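Lectin (Pleurotus ostreatus, PDB 6LI7) binds sugars such as N-acetylgalactosamine, at a site that also holds a calcium ion. Local coordinates at residues P74-I79 with W129-I134; M148-V153 with S160-T165; A52-W57 with T165-K170. All coordinates share one frame; numbering follows the deposited sequence.

In the fold
All three contacts lie in the N-terminal half of the modelled chain, in an all-beta region, with centres 11 to 12 Å apart. Interaction 1 pairs strands 71-80 and 129-138 inside one antiparallel sheet. Interaction 2 pairs strands 146-155 and 160-164 of a second antiparallel sheet. The two sheets pack face to face: Ile79 meets Phe163, and Phe132 meets Ile151. Along the chain interaction 1 closes before interaction 2 opens, and both are nested inside the loop closed by interaction 3. That last contact shares Thr165 with interaction 2 and reaches interaction 1 through Trp169 and Lys77. It therefore ties strand 54-57 to the edges of both sheets.

Interaction 1 (P74-I79 with W129-I134); sequences PFRKNI and WNLFAI. With NAG (2-acetamido-2-deoxy-beta-D-glucopyranose), chain C.
Strands 74-79 and 129-134 run antiparallel, at 167° and 4.6 Å between axes. Phe75 with Ile134, Lys77 with Phe132, and Ile79 with Asn130 are hydrogen-bonded pairs, each joined by two backbone bonds. The bond from Ile79 N to Asn130 O is the straightest, at 175°. Arg76 with Ala133 and Asn78 with Leu131 form the non-hydrogen-bonded pairs between them.

On the face carrying Ile79 and Phe132, Ile79 CD1 reaches Phe132 CD1 at 3.7 Å, and the two side chains cross at about a right angle. This face turns to strand 146-155, where Phe132 touches Ile151.

On the other face, Leu131 covers one side of the Arg76 guanidinium. Its CD1 stands 3.8 Å above the plane, over the centre of the group. Arg76 NH1 bonds to the carbonyl oxygens of Phe180 and Leu182, and Arg76 NE forms a salt bridge with Asp187.

Asn78 extends with CG anti to its N (chi1 179°), and its ND2 is bonded covalently to NAG C1. The Trp129 ring turns one face to this sugar, with NAG N2 over it, 3.6 Å from Trp129 CE3. A water accepts from Asn130 ND2 and donates to Ile79 O, while Asn130 OD1 accepts from Asn105 ND2.

Asn78 is thus an N-glycosylation site whose first sugar rests on an indole. This contact over the ring face probably limits how freely the glycan swings.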
loop_
_atom_site.group_PDB
_atom_site.type_symbol
_atom_site.label_atom_id
_atom_site.label_comp_id
_atom_site.label_asym_id
_atom_site.label_seq_id
_atom_site.Cartn_x
_atom_site.Cartn_y
_atom_site.Cartn_z
ATOM N N PRO A 74 3.368 14.372 -19.720
ATOM C CA PRO A 74 4.257 14.003 -18.634
ATOM C C PRO A 74 4.211 14.985 -17.468
ATOM O O PRO A 74 4.037 16.215 -17.708
ATOM C CB PRO A 74 5.643 14.115 -19.273
ATOM C CG PRO A 74 5.488 15.243 -20.292
ATOM C CD PRO A 74 4.047 15.175 -20.764
ATOM N N PHE A 75 4.507 14.461 -16.283
ATOM C CA PHE A 75 4.665 15.250 -15.042
ATOM C C PHE A 75 5.799 14.634 -14.245
ATOM O O PHE A 75 5.831 13.405 -14.176
ATOM C CB PHE A 75 3.347 15.262 -14.258
ATOM C CG PHE A 75 2.176 15.735 -15.076
ATOM C CD1 PHE A 75 1.849 17.088 -15.128
ATOM C CD2 PHE A 75 1.460 14.848 -15.856
ATOM C CE1 PHE A 75 0.821 17.542 -15.933
ATOM C CE2 PHE A 75 0.392 15.295 -16.633
ATOM C CZ PHE A 75 0.084 16.649 -16.675
ATOM N N ARG A 76 6.673 15.458 -13.670
ATOM C CA ARG A 76 7.849 15.040 -12.889
ATOM C C ARG A 76 8.010 15.960 -11.709
ATOM O O ARG A 76 7.763 17.162 -11.872
ATOM C CB ARG A 76 9.146 15.205 -13.691
ATOM C CG ARG A 76 9.287 14.251 -14.853
ATOM C CD ARG A 76 10.534 14.496 -15.678
ATOM N NE ARG A 76 11.726 14.705 -14.873
ATOM C CZ ARG A 76 12.827 13.945 -14.924
ATOM N NH1 ARG A 76 12.869 12.866 -15.693
ATOM N NH2 ARG A 76 13.864 14.254 -14.153
ATOM N N LYS A 77 8.502 15.422 -10.619
ATOM C CA LYS A 77 8.901 16.196 -9.444
ATOM C C LYS A 77 10.040 15.425 -8.795
ATOM O O LYS A 77 9.891 14.190 -8.464
ATOM C CB LYS A 77 7.756 16.326 -8.441
ATOM C CG LYS A 77 8.066 17.181 -7.204
ATOM C CD LYS A 77 8.169 18.645 -7.501
ATOM C CE LYS A 77 9.097 19.457 -6.618
ATOM N NZ LYS A 77 8.358 19.986 -5.455
ATOM N N ASN A 78 11.144 16.103 -8.607
ATOM C CA ASN A 78 12.300 15.596 -7.843
ATOM C C ASN A 78 12.052 16.012 -6.413
ATOM O O ASN A 78 12.000 17.187 -6.183
ATOM C CB ASN A 78 13.607 16.132 -8.433
ATOM C CG ASN A 78 14.823 15.655 -7.666
ATOM O OD1 ASN A 78 14.729 14.772 -6.794
ATOM N ND2 ASN A 78 15.965 16.252 -7.970
ATOM N N ILE A 79 11.883 15.094 -5.467
ATOM C CA ILE A 79 11.635 15.474 -4.053
ATOM C C ILE A 79 12.848 15.077 -3.215
ATOM O O ILE A 79 13.221 13.901 -3.279
ATOM C CB ILE A 79 10.364 14.781 -3.543
ATOM C CG1 ILE A 79 9.122 15.361 -4.203
ATOM C CG2 ILE A 79 10.259 14.858 -2.035
ATOM C CD1 ILE A 79 7.879 14.573 -3.826
ATOM N N TRP A 129 17.055 11.762 -2.341
ATOM C CA TRP A 129 16.113 12.334 -3.324
ATOM C C TRP A 129 15.414 11.209 -4.078
ATOM O O TRP A 129 15.991 10.097 -4.191
ATOM C CB TRP A 129 16.798 13.306 -4.293
ATOM C CG TRP A 129 17.819 12.645 -5.138
ATOM C CD1 TRP A 129 19.155 12.602 -4.856
ATOM C CD2 TRP A 129 17.631 11.901 -6.353
ATOM N NE1 TRP A 129 19.815 11.896 -5.832
ATOM C CE2 TRP A 129 18.910 11.424 -6.746
ATOM C CE3 TRP A 129 16.541 11.559 -7.148
ATOM C CZ2 TRP A 129 19.115 10.652 -7.893
ATOM C CZ3 TRP A 129 16.736 10.808 -8.292
ATOM C CH2 TRP A 129 18.011 10.357 -8.662
ATOM N N ASN A 130 14.236 11.534 -4.616
ATOM C CA ASN A 130 13.365 10.610 -5.375
ATOM C C ASN A 130 12.698 11.371 -6.502
ATOM O O ASN A 130 12.116 12.444 -6.218
ATOM C CB ASN A 130 12.410 9.919 -4.405
ATOM C CG ASN A 130 13.136 8.955 -3.490
ATOM O OD1 ASN A 130 13.553 7.889 -3.937
ATOM N ND2 ASN A 130 13.344 9.352 -2.253
ATOM N N LEU A 131 12.821 10.853 -7.715
ATOM C CA LEU A 131 12.118 11.377 -8.880
ATOM C C LEU A 131 10.790 10.628 -9.027
ATOM O O LEU A 131 10.785 9.436 -9.340
ATOM C CB LEU A 131 13.021 11.191 -10.080
ATOM C CG LEU A 131 12.713 11.936 -11.377
ATOM C CD1 LEU A 131 11.877 11.135 -12.312
ATOM C CD2 LEU A 131 12.086 13.291 -11.174
ATOM N N PHE A 132 9.679 11.340 -8.834
ATOM C CA PHE A 132 8.299 10.901 -9.157
ATOM C C PHE A 132 7.966 11.384 -10.562
ATOM O O PHE A 132 8.184 12.573 -10.924
ATOM C CB PHE A 132 7.376 11.415 -8.059
ATOM C CG PHE A 132 7.734 10.895 -6.710
ATOM C CD1 PHE A 132 8.549 11.606 -5.871
ATOM C CD2 PHE A 132 7.274 9.652 -6.294
ATOM C CE1 PHE A 132 8.940 11.093 -4.644
ATOM C CE2 PHE A 132 7.646 9.152 -5.058
ATOM C CZ PHE A 132 8.484 9.867 -4.239
ATOM N N ALA A 133 7.433 10.489 -11.378
ATOM C CA ALA A 133 7.032 10.832 -12.751
ATOM C C ALA A 133 5.693 10.166 -13.025
ATOM O O ALA A 133 5.445 9.034 -12.534
ATOM C CB ALA A 133 8.070 10.407 -13.749
ATOM N N ILE A 134 4.828 10.871 -13.732
ATOM C CA ILE A 134 3.480 10.351 -14.054
ATOM C C ILE A 134 3.217 10.698 -15.502
ATOM O O ILE A 134 3.498 11.833 -15.890
ATOM C CB ILE A 134 2.408 10.930 -13.119
ATOM C CG1 ILE A 134 2.757 10.769 -11.655
ATOM C CG2 ILE A 134 1.025 10.364 -13.446
ATOM C CD1 ILE A 134 1.832 11.560 -10.729
HETATM C C1 NAG C . 17.158 15.786 -7.306
HETATM C C2 NAG C . 18.127 15.382 -8.394
HETATM C C3 NAG C . 19.453 15.050 -7.739
HETATM C C4 NAG C . 19.977 16.117 -6.818
HETATM C C5 NAG C . 18.898 16.340 -5.766
HETATM C C6 NAG C . 19.260 17.271 -4.594
HETATM C C7 NAG C . 17.189 14.402 -10.428
HETATM C C8 NAG C . 16.564 13.239 -11.139
HETATM N N2 NAG C . 17.707 14.276 -9.219
HETATM O O3 NAG C . 20.343 14.847 -8.796
HETATM O O4 NAG C . 21.216 15.616 -6.254
HETATM O O5 NAG C . 17.728 16.768 -6.461
HETATM O O6 NAG C . 19.323 18.577 -5.125
HETATM O O7 NAG C . 17.097 15.466 -10.942
HETATM O O HOH W 1 12.672 12.079 -0.970
#

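Interaction 2 (M148-V153 with S160-T165); sequences MASILV and SETFVT
Phe163, Val153 and Thr165 lose the most surface in this pairing of strands 148-153 and 160-164. Phe163 forms a hydrogen-bonded antiparallel pair with Ile151. Its N-H to Ile151 O and the return bond from Ile151 N to Phe163 O are both nearly straight, at 171° and 169°. Phe163 CG lies beside its backbone N (chi1 -57°), which brings the ring obliquely across Val153. There Val153 CG2 meets Phe163 CD1 at 3.8 Å, while Ile151 O lies at the ring edge. Val153 in turn pairs with Glu161 through two backbone bonds.

Thr165 follows the end of its strand and bonds in a different way. Its N donates to Ala149 O at 3.2 Å, but its hydroxyl replaces the carbonyl as acceptor: Thr165 OG1 accepts from Ala149 N at 2.9 Å and donates to Lys54 O. Thr165 CG2 lies against Ala149 CB, 3.9 Å away.

On the opposite face, Leu152 CD1 reaches Thr162 OG1 at 3.4 Å and also touches Ser160 CB. Ser150 OG lies 3.3 Å from Thr162 CG2 and bonds to Leu49 O.

The two strands form a beta hairpin, with 160-164 outermost in its sheet. Ile151, Val153 and Phe163 make one face largely apolar, with Glu161 at its end; the other mixes Leu152 and Val164 with the hydroxyls of Ser150 and Thr162. The Thr165 side chain lets the pairing continue while its carbonyl takes the N-H of Lys54.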
loop_
_atom_site.group_PDB
_atom_site.type_symbol
_atom_site.label_atom_id
_atom_site.label_comp_id
_atom_site.label_asym_id
_atom_site.label_seq_id
_atom_site.Cartn_x
_atom_site.Cartn_y
_atom_site.Cartn_z
ATOM N N MET A 148 -3.942 13.900 -9.798
ATOM C CA MET A 148 -3.770 14.268 -8.388
ATOM C C MET A 148 -3.062 13.130 -7.649
ATOM O O MET A 148 -3.476 11.951 -7.794
ATOM C CB MET A 148 -5.137 14.490 -7.753
ATOM C CG MET A 148 -5.076 14.640 -6.236
ATOM S SD MET A 148 -6.736 14.894 -5.509
ATOM C CE MET A 148 -6.806 16.685 -5.590
ATOM N N ALA A 149 -2.079 13.464 -6.845
ATOM C CA ALA A 149 -1.401 12.447 -6.030
ATOM C C ALA A 149 -1.049 13.029 -4.679
ATOM O O ALA A 149 -0.720 14.215 -4.551
ATOM C CB ALA A 149 -0.193 11.906 -6.745
ATOM N N SER A 150 -1.032 12.153 -3.717
ATOM C CA SER A 150 -0.417 12.396 -2.403
ATOM C C SER A 150 0.634 11.299 -2.195
ATOM O O SER A 150 0.349 10.090 -2.443
ATOM C CB SER A 150 -1.538 12.461 -1.395
ATOM O OG SER A 150 -1.116 12.285 -0.084
ATOM N N ILE A 151 1.827 11.726 -1.830
ATOM C CA ILE A 151 2.992 10.864 -1.503
ATOM C C ILE A 151 3.350 11.025 -0.036
ATOM O O ILE A 151 3.934 12.057 0.349
ATOM C CB ILE A 151 4.141 11.238 -2.435
ATOM C CG1 ILE A 151 3.679 11.252 -3.883
ATOM C CG2 ILE A 151 5.290 10.287 -2.208
ATOM C CD1 ILE A 151 4.624 11.919 -4.821
ATOM N N LEU A 152 2.978 10.067 0.791
ATOM C CA LEU A 152 3.323 10.121 2.222
ATOM C C LEU A 152 4.652 9.364 2.411
ATOM O O LEU A 152 4.649 8.138 2.341
ATOM C CB LEU A 152 2.201 9.516 3.051
ATOM C CG LEU A 152 2.473 9.437 4.549
ATOM C CD1 LEU A 152 2.728 10.820 5.137
ATOM C CD2 LEU A 152 1.311 8.744 5.236
ATOM N N VAL A 153 5.737 10.115 2.585
ATOM C CA VAL A 153 7.114 9.611 2.748
ATOM C C VAL A 153 7.339 9.265 4.210
ATOM O O VAL A 153 7.091 10.115 5.053
ATOM C CB VAL A 153 8.117 10.633 2.222
ATOM C CG1 VAL A 153 9.539 10.181 2.542
ATOM C CG2 VAL A 153 7.930 10.822 0.728
ATOM N N SER A 160 7.145 11.320 9.208
ATOM C CA SER A 160 6.453 11.240 7.898
ATOM C C SER A 160 6.261 12.637 7.335
ATOM O O SER A 160 6.078 13.536 8.107
ATOM C CB SER A 160 5.136 10.572 8.074
ATOM O OG SER A 160 5.369 9.159 8.020
ATOM N N GLU A 161 6.189 12.787 6.030
ATOM C CA GLU A 161 5.720 14.061 5.445
ATOM C C GLU A 161 4.994 13.743 4.148
ATOM O O GLU A 161 5.480 12.835 3.418
ATOM C CB GLU A 161 6.907 14.992 5.236
ATOM C CG GLU A 161 6.539 16.332 4.624
ATOM C CD GLU A 161 7.731 17.270 4.457
ATOM O OE1 GLU A 161 8.806 17.010 5.054
ATOM O OE2 GLU A 161 7.600 18.228 3.671
ATOM N N THR A 162 3.902 14.462 3.872
ATOM C CA THR A 162 3.107 14.356 2.625
ATOM C C THR A 162 3.604 15.363 1.621
ATOM O O THR A 162 3.719 16.517 2.009
ATOM C CB THR A 162 1.615 14.596 2.843
ATOM O OG1 THR A 162 1.285 13.593 3.766
ATOM C CG2 THR A 162 0.732 14.389 1.623
ATOM N N PHE A 163 3.908 14.907 0.407
ATOM C CA PHE A 163 4.177 15.731 -0.791
ATOM C C PHE A 163 3.019 15.536 -1.771
ATOM O O PHE A 163 2.483 14.414 -1.853
ATOM C CB PHE A 163 5.521 15.344 -1.379
ATOM C CG PHE A 163 6.621 15.485 -0.377
ATOM C CD1 PHE A 163 6.919 14.457 0.501
ATOM C CD2 PHE A 163 7.313 16.681 -0.260
ATOM C CE1 PHE A 163 7.907 14.607 1.468
ATOM C CE2 PHE A 163 8.312 16.823 0.704
ATOM C CZ PHE A 163 8.597 15.794 1.571
ATOM N N VAL A 164 2.680 16.558 -2.553
ATOM C CA VAL A 164 1.484 16.498 -3.438
ATOM C C VAL A 164 1.827 16.960 -4.818
ATOM O O VAL A 164 2.795 17.664 -4.987
ATOM C CB VAL A 164 0.370 17.374 -2.856
ATOM C CG1 VAL A 164 -0.065 16.822 -1.519
ATOM C CG2 VAL A 164 0.826 18.820 -2.728
ATOM N N THR A 165 0.976 16.623 -5.759
ATOM C CA THR A 165 0.926 17.261 -7.087
ATOM C C THR A 165 0.565 18.752 -6.854
ATOM O O THR A 165 -0.395 19.055 -6.065
ATOM C CB THR A 165 -0.073 16.534 -7.995
ATOM O OG1 THR A 165 -1.237 16.225 -7.230
ATOM C CG2 THR A 165 0.514 15.274 -8.572
#

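Interaction 3 (A52-W57 with T165-K170)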
loop_
_atom_site.group_PDB
_atom_site.type_symbol
_atom_site.label_atom_id
_atom_site.label_comp_id
_atom_site.label_asym_id
_atom_site.label_seq_id
_atom_site.Cartn_x
_atom_site.Cartn_y
_atom_site.Cartn_z
ATOM N N ALA A 52 -4.688 17.999 0.951
ATOM C CA ALA A 52 -3.763 19.117 0.646
ATOM C C ALA A 52 -3.356 19.050 -0.811
ATOM O O ALA A 52 -2.581 19.865 -1.247
ATOM C CB ALA A 52 -2.536 19.046 1.554
ATOM N N SER A 53 -3.838 18.072 -1.563
ATOM C CA SER A 53 -3.294 17.845 -2.913
ATOM C C SER A 53 -4.010 18.704 -3.988
ATOM O O SER A 53 -5.145 19.122 -3.793
ATOM C CB SER A 53 -3.328 16.362 -3.194
ATOM O OG SER A 53 -2.801 16.151 -4.483
ATOM N N LYS A 54 -3.378 18.910 -5.140
ATOM C CA LYS A 54 -3.987 19.644 -6.271
ATOM C C LYS A 54 -4.050 18.761 -7.507
ATOM O O LYS A 54 -3.152 17.966 -7.724
ATOM C CB LYS A 54 -3.173 20.915 -6.552
ATOM C CG LYS A 54 -3.452 22.025 -5.544
ATOM C CD LYS A 54 -2.329 22.514 -4.726
ATOM C CE LYS A 54 -2.761 23.660 -3.824
ATOM N NZ LYS A 54 -3.955 23.298 -2.997
ATOM N N TRP A 55 -5.068 18.969 -8.324
ATOM C CA TRP A 55 -5.158 18.466 -9.711
ATOM C C TRP A 55 -4.216 19.289 -10.588
ATOM O O TRP A 55 -4.214 20.558 -10.466
ATOM C CB TRP A 55 -6.580 18.580 -10.213
ATOM C CG TRP A 55 -7.543 17.754 -9.444
ATOM C CD1 TRP A 55 -8.366 18.151 -8.426
ATOM C CD2 TRP A 55 -7.834 16.363 -9.698
ATOM N NE1 TRP A 55 -9.113 17.080 -7.997
ATOM C CE2 TRP A 55 -8.816 15.984 -8.765
ATOM C CE3 TRP A 55 -7.359 15.426 -10.622
ATOM C CZ2 TRP A 55 -9.312 14.686 -8.721
ATOM C CZ3 TRP A 55 -7.837 14.121 -10.563
ATOM C CH2 TRP A 55 -8.810 13.772 -9.630
ATOM N N ILE A 56 -3.410 18.626 -11.407
ATOM C CA ILE A 56 -2.530 19.324 -12.369
ATOM C C ILE A 56 -2.755 18.802 -13.780
ATOM O O ILE A 56 -3.123 17.609 -13.986
ATOM C CB ILE A 56 -1.051 19.270 -11.958
ATOM C CG1 ILE A 56 -0.502 17.835 -11.943
ATOM C CG2 ILE A 56 -0.840 19.985 -10.642
ATOM C CD1 ILE A 56 0.958 17.772 -11.566
ATOM N N TRP A 57 -2.486 19.688 -14.747
ATOM C CA TRP A 57 -2.383 19.313 -16.168
ATOM C C TRP A 57 -1.404 20.311 -16.793
ATOM O O TRP A 57 -0.631 20.894 -16.025
ATOM C CB TRP A 57 -3.790 19.311 -16.790
ATOM C CG TRP A 57 -3.840 18.623 -18.109
ATOM C CD1 TRP A 57 -4.099 19.191 -19.328
ATOM C CD2 TRP A 57 -3.641 17.217 -18.347
ATOM N NE1 TRP A 57 -4.049 18.241 -20.304
ATOM C CE2 TRP A 57 -3.773 17.023 -19.744
ATOM C CE3 TRP A 57 -3.383 16.114 -17.524
ATOM C CZ2 TRP A 57 -3.639 15.768 -20.334
ATOM C CZ3 TRP A 57 -3.296 14.855 -18.097
ATOM C CH2 TRP A 57 -3.399 14.699 -19.485
ATOM N N THR A 165 0.976 16.623 -5.759
ATOM C CA THR A 165 0.926 17.261 -7.087
ATOM C C THR A 165 0.565 18.752 -6.854
ATOM O O THR A 165 -0.395 19.055 -6.065
ATOM C CB THR A 165 -0.073 16.534 -7.995
ATOM O OG1 THR A 165 -1.237 16.225 -7.230
ATOM C CG2 THR A 165 0.514 15.274 -8.572
ATOM N N ASP A 166 1.288 19.637 -7.524
ATOM C CA ASP A 166 1.029 21.101 -7.510
ATOM C C ASP A 166 1.829 21.774 -8.616
ATOM O O ASP A 166 2.378 21.070 -9.517
ATOM C CB ASP A 166 1.301 21.696 -6.139
ATOM C CG ASP A 166 2.759 21.597 -5.721
ATOM O OD1 ASP A 166 3.664 21.491 -6.582
ATOM O OD2 ASP A 166 2.955 21.670 -4.552
ATOM N N GLU A 167 1.790 23.108 -8.618
ATOM C CA GLU A 167 2.409 23.954 -9.674
ATOM C C GLU A 167 3.943 23.811 -9.648
ATOM O O GLU A 167 4.579 24.280 -10.618
ATOM C CB GLU A 167 2.021 25.433 -9.462
ATOM C CG GLU A 167 2.560 26.035 -8.157
ATOM C CD GLU A 167 1.826 25.757 -6.849
ATOM O OE1 GLU A 167 0.778 24.992 -6.808
ATOM O OE2 GLU A 167 2.261 26.345 -5.827
ATOM N N SER A 168 4.534 23.219 -8.611
ATOM C CA SER A 168 6.011 23.015 -8.578
ATOM C C SER A 168 6.394 21.793 -9.440
ATOM O O SER A 168 7.523 21.662 -9.742
ATOM C CB SER A 168 6.487 22.894 -7.169
ATOM O OG SER A 168 6.178 21.602 -6.684
ATOM N N TRP A 169 5.464 20.966 -9.920
ATOM C CA TRP A 169 5.808 19.830 -10.805
ATOM C C TRP A 169 6.126 20.395 -12.180
ATOM O O TRP A 169 5.558 21.434 -12.524
ATOM C CB TRP A 169 4.681 18.786 -10.899
ATOM C CG TRP A 169 4.561 17.960 -9.666
ATOM C CD1 TRP A 169 4.456 18.428 -8.400
ATOM C CD2 TRP A 169 4.530 16.519 -9.585
ATOM N NE1 TRP A 169 4.378 17.374 -7.522
ATOM C CE2 TRP A 169 4.447 16.191 -8.223
ATOM C CE3 TRP A 169 4.606 15.479 -10.524
ATOM C CZ2 TRP A 169 4.375 14.874 -7.776
ATOM C CZ3 TRP A 169 4.553 14.178 -10.077
ATOM C CH2 TRP A 169 4.412 13.881 -8.725
ATOM N N LYS A 170 6.923 19.682 -12.967
ATOM C CA LYS A 170 7.241 20.033 -14.380
ATOM C C LYS A 170 6.420 19.168 -15.325
ATOM O O LYS A 170 6.119 18.006 -14.976
ATOM C CB LYS A 170 8.729 19.824 -14.669
ATOM C CG LYS A 170 9.722 20.722 -13.884
ATOM C CD LYS A 170 9.240 22.153 -13.704
ATOM C CE LYS A 170 10.336 23.184 -13.478
ATOM N NZ LYS A 170 11.240 23.288 -14.660
#
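Two torsions near +60° bring Thr165 and Ile56 together. Thr165 OG1 sits between its own N and carbonyl carbon (chi1 42°), which aims the hydroxyl at Lys54 O. Ile56 CG1 takes the same kind of position (chi1 64°), with the chain beyond it extended, and sets CD1 against Thr165 and Trp169.

The hydroxyl donates to the main chain: Thr165 OG1 lies 2.6 Å from Lys54 O, in the carbonyl plane. Beside it, Lys54 N donates to Thr165 O at 3.1 Å. Thr165 therefore meets both polar backbone atoms of Lys54, using its side chain for one and its carbonyl for the other.

The apolar part centres on Ile56. Its CD1 rests 3.9 Å from Trp169 CB, and the two side chains cross at about a right angle. Ile56 CD1 is also near Thr165 CB, and Ile56 CG2 packs on Asp166 O at 3.6 Å. Thr165 CG2 stands over one face of the Trp169 indole, toward its rim. The indole NE1 is bonded to Val164 O. Outside, Lys54 CD passes 4.0 Å from Asp166 CB.

Asp166 OD1 holds the loop in shape. It accepts from Ser168 N at 2.8 Å and uses its syn lone pair for Ser168 OG. Ser168 OG also pairs with Lys77 NZ.

The loop is a type I beta turn from Asp166 to Trp169, closed by a bond from Trp169 N to Asp166 O. The Asp166 side chain adds an Asx turn. Together they form a connection between two beta sheets, with strand 54-57 lying against it.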